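Local coordinates for glutaredoxin family protein (Xanthomonas campestris, PDB 1TTZ), which is of unknown function but belongs to the glutaredoxin-like families of the thioredoxin clan, and so probably takes part in thiol-disulfide exchange, at residues 2-7 / 30-35. Numbering follows the deposited sequence.
Sequences ALTLYQ and FSVFID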
ATOM      1  N   ALA A   2       4.293  -8.217   8.620  1.00  7.68           N
ATOM      2  CA  ALA A   2       3.627  -8.088   7.290  1.00 10.44           C
ATOM      3  C   ALA A   2       3.003  -6.710   7.102  1.00  9.92           C
ATOM      4  O   ALA A   2       2.611  -6.053   8.065  1.00 12.06           O
ATOM      5  CB  ALA A   2       2.553  -9.162   7.137  1.00  8.26           C
ATOM      6  N   LEU A   3       2.914  -6.280   5.849  1.00  8.50           N
ATOM      7  CA  LEU A   3       2.330  -4.987   5.518  1.00  6.56           C
ATOM      8  C   LEU A   3       0.885  -5.191   5.084  1.00  6.86           C
ATOM      9  O   LEU A   3       0.471  -6.312   4.800  1.00  6.03           O
ATOM     10  CB  LEU A   3       3.109  -4.341   4.370  1.00  5.79           C
ATOM     11  CG  LEU A   3       4.599  -4.101   4.623  1.00  6.71           C
ATOM     12  CD1 LEU A   3       5.260  -3.627   3.339  1.00  7.06           C
ATOM     13  CD2 LEU A   3       4.772  -3.072   5.732  1.00  3.52           C
ATOM     14  N   THR A   4       0.117  -4.107   5.054  1.00  6.53           N
ATOM     15  CA  THR A   4      -1.264  -4.172   4.605  1.00  4.82           C
ATOM     16  C   THR A   4      -1.336  -3.240   3.409  1.00  4.19           C
ATOM     17  O   THR A   4      -1.022  -2.055   3.521  1.00  3.77           O
ATOM     18  CB  THR A   4      -2.260  -3.662   5.674  1.00  5.38           C
ATOM     19  OG1 THR A   4      -2.074  -4.383   6.895  1.00  6.10           O
ATOM     20  CG2 THR A   4      -3.690  -3.849   5.197  1.00  7.92           C
ATOM     21  N   LEU A   5      -1.722  -3.773   2.258  1.00  2.52           N
ATOM     22  CA  LEU A   5      -1.845  -2.946   1.071  1.00  3.41           C
ATOM     23  C   LEU A   5      -3.314  -2.693   0.775  1.00  4.80           C
ATOM     24  O   LEU A   5      -4.036  -3.596   0.348  1.00  4.81           O
ATOM     25  CB  LEU A   5      -1.199  -3.616  -0.150  1.00  2.42           C
ATOM     26  CG  LEU A   5      -1.428  -2.837  -1.460  1.00  1.38           C
ATOM     27  CD1 LEU A   5      -0.601  -1.551  -1.438  1.00  1.00           C
ATOM     28  CD2 LEU A   5      -1.046  -3.684  -2.673  1.00  1.00           C
ATOM     29  N   TYR A   6      -3.767  -1.472   1.027  1.00  5.03           N
ATOM     30  CA  TYR A   6      -5.141  -1.139   0.731  1.00  8.03           C
ATOM     31  C   TYR A   6      -5.194  -0.786  -0.751  1.00  9.24           C
ATOM     32  O   TYR A   6      -4.439   0.066  -1.228  1.00  8.31           O
ATOM     33  CB  TYR A   6      -5.619   0.042   1.586  1.00  6.05           C
ATOM     34  CG  TYR A   6      -5.749  -0.305   3.047  1.00  6.40           C
ATOM     35  CD1 TYR A   6      -4.736   0.007   3.953  1.00  8.88           C
ATOM     36  CD2 TYR A   6      -6.871  -0.981   3.522  1.00  5.85           C
ATOM     37  CE1 TYR A   6      -4.841  -0.349   5.307  1.00  8.92           C
ATOM     38  CE2 TYR A   6      -6.986  -1.338   4.869  1.00  7.23           C
ATOM     39  CZ  TYR A   6      -5.970  -1.018   5.752  1.00  7.99           C
ATOM     40  OH  TYR A   6      -6.087  -1.351   7.081  1.00  9.56           O
ATOM     41  N   GLN A   7      -6.062  -1.469  -1.482  1.00 10.05           N
ATOM     42  CA  GLN A   7      -6.217  -1.208  -2.902  1.00 12.73           C
ATOM     43  C   GLN A   7      -7.650  -1.454  -3.341  1.00 13.78           C
ATOM     44  O   GLN A   7      -8.490  -1.871  -2.547  1.00 11.59           O
ATOM     45  CB  GLN A   7      -5.256  -2.079  -3.722  1.00 14.45           C
ATOM     46  CG  GLN A   7      -5.438  -3.586  -3.593  1.00 14.99           C
ATOM     47  CD  GLN A   7      -4.469  -4.369  -4.474  1.00 12.58           C
ATOM     48  OE1 GLN A   7      -4.395  -4.150  -5.683  1.00  8.35           O
ATOM     49  NE2 GLN A   7      -3.724  -5.289  -3.868  1.00 13.00           N
ATOM     50  N   PHE A  30      -0.349  -8.264   2.867  1.00  5.61           N
ATOM     51  CA  PHE A  30      -1.673  -8.789   2.561  1.00  8.03           C
ATOM     52  C   PHE A  30      -2.536  -7.661   2.027  1.00  8.69           C
ATOM     53  O   PHE A  30      -2.521  -6.552   2.560  1.00  8.01           O
ATOM     54  CB  PHE A  30      -2.318  -9.387   3.813  1.00  6.56           C
ATOM     55  CG  PHE A  30      -1.623 -10.610   4.313  1.00  9.82           C
ATOM     56  CD1 PHE A  30      -1.614 -11.781   3.546  1.00  8.68           C
ATOM     57  CD2 PHE A  30      -0.949 -10.593   5.533  1.00  7.45           C
ATOM     58  CE1 PHE A  30      -0.938 -12.923   3.988  1.00  9.72           C
ATOM     59  CE2 PHE A  30      -0.270 -11.728   5.982  1.00 10.66           C
ATOM     60  CZ  PHE A  30      -0.265 -12.893   5.208  1.00 10.28           C
ATOM     61  N   SER A  31      -3.284  -7.950   0.974  1.00  7.44           N
ATOM     62  CA  SER A  31      -4.154  -6.961   0.363  1.00  7.81           C
ATOM     63  C   SER A  31      -5.527  -6.907   1.011  1.00  7.79           C
ATOM     64  O   SER A  31      -6.090  -7.927   1.393  1.00  8.92           O
ATOM     65  CB  SER A  31      -4.340  -7.264  -1.129  1.00  5.67           C
ATOM     66  OG  SER A  31      -3.177  -6.957  -1.870  1.00  7.85           O
ATOM     67  N   VAL A  32      -6.048  -5.695   1.140  1.00  8.12           N
ATOM     68  CA  VAL A  32      -7.379  -5.471   1.671  1.00  7.58           C
ATOM     69  C   VAL A  32      -8.034  -4.589   0.620  1.00  8.39           C
ATOM     70  O   VAL A  32      -7.596  -3.467   0.388  1.00  8.99           O
ATOM     71  CB  VAL A  32      -7.356  -4.731   3.027  1.00  5.87           C
ATOM     72  CG1 VAL A  32      -8.781  -4.369   3.447  1.00  8.20           C
ATOM     73  CG2 VAL A  32      -6.731  -5.604   4.087  1.00  4.88           C
ATOM     74  N   PHE A  33      -9.055  -5.121  -0.043  1.00 10.11           N
ATOM     75  CA  PHE A  33      -9.774  -4.386  -1.076  1.00 12.79           C
ATOM     76  C   PHE A  33     -10.906  -3.576  -0.471  1.00 13.13           C
ATOM     77  O   PHE A  33     -11.783  -4.121   0.191  1.00 15.41           O
ATOM     78  CB  PHE A  33     -10.296  -5.369  -2.114  1.00 13.16           C
ATOM     79  CG  PHE A  33      -9.210  -6.000  -2.914  1.00 14.19           C
ATOM     80  CD1 PHE A  33      -8.700  -5.355  -4.036  1.00 14.76           C
ATOM     81  CD2 PHE A  33      -8.645  -7.214  -2.515  1.00 15.97           C
ATOM     82  CE1 PHE A  33      -7.636  -5.906  -4.759  1.00 15.76           C
ATOM     83  CE2 PHE A  33      -7.577  -7.776  -3.231  1.00 17.92           C
ATOM     84  CZ  PHE A  33      -7.074  -7.115  -4.354  1.00 18.13           C
ATOM     85  N   ILE A  34     -10.881  -2.272  -0.721  1.00 13.20           N
ATOM     86  CA  ILE A  34     -11.859  -1.338  -0.171  1.00 13.76           C
ATOM     87  C   ILE A  34     -13.200  -1.297  -0.890  1.00 16.09           C
ATOM     88  O   ILE A  34     -14.179  -0.788  -0.352  1.00 16.92           O
ATOM     89  CB  ILE A  34     -11.282   0.095  -0.181  1.00 11.95           C
ATOM     90  CG1 ILE A  34     -11.106   0.564  -1.628  1.00 10.71           C
ATOM     91  CG2 ILE A  34      -9.925   0.118   0.509  1.00 13.04           C
ATOM     92  CD1 ILE A  34     -10.742   2.031  -1.777  1.00  9.13           C
ATOM     93  N   ASP A  35     -13.231  -1.822  -2.106  1.00 19.83           N
ATOM     94  CA  ASP A  35     -14.429  -1.819  -2.934  1.00 24.32           C
ATOM     95  C   ASP A  35     -15.775  -1.970  -2.235  1.00 25.98           C
ATOM     96  O   ASP A  35     -16.644  -1.111  -2.368  1.00 27.66           O
ATOM     97  CB  ASP A  35     -14.279  -2.877  -4.024  1.00 24.91           C
ATOM     98  CG  ASP A  35     -13.125  -2.576  -4.956  1.00 28.15           C
ATOM     99  OD1 ASP A  35     -13.270  -1.685  -5.819  1.00 30.66           O
ATOM    100  OD2 ASP A  35     -12.063  -3.217  -4.816  1.00 28.25           O
TER
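Val32 O accepts the backbone bond of Gln7 N at 3.1 Å and, next to it, a weaker CH···O contact from Tyr6 CA. Leu5 O likewise accepts Val32 N and a CH···O contact from Ser31 CA. Five backbone bonds, from Phe30 N to Leu3 O through Ile34 N to Gln7 O, alternate between the strands and establish a parallel ladder with a moderate twist.

Gln7 and Ser31 add a weak side-chain bond, NE2 to OG, short at 2.7 Å but bent to 127°. Gln7 CG sits between the backbone N and the carbonyl carbon (chi1 61°), and the chain, extended beyond CG, runs alongside the Phe33 ring. There CG lies 3.4 Å from ring atom CE1, the amide and ring planes 26° apart. On the other sheet face, Val32 CG2 meets Thr4 CG2 at 3.7 Å. Val32 CG1 lies beside Tyr6 CE2, the two side chains pointing the same way, and Thr4 CG2 sits over one face of the Tyr6 ring toward its rim.

These strands form the parallel pair of a beta-alpha-beta unit, as in the thioredoxin fold. Leu5 and Gln7 face helix 12-23, Gln7 touching Cys14 of a CxxC sequence at its start, consistent with a thioredoxin-type redox site; Tyr6 and Val32 meet Leu40 of helix 38-44, and strand 50-52 flanks strand 3-7 on its other edge.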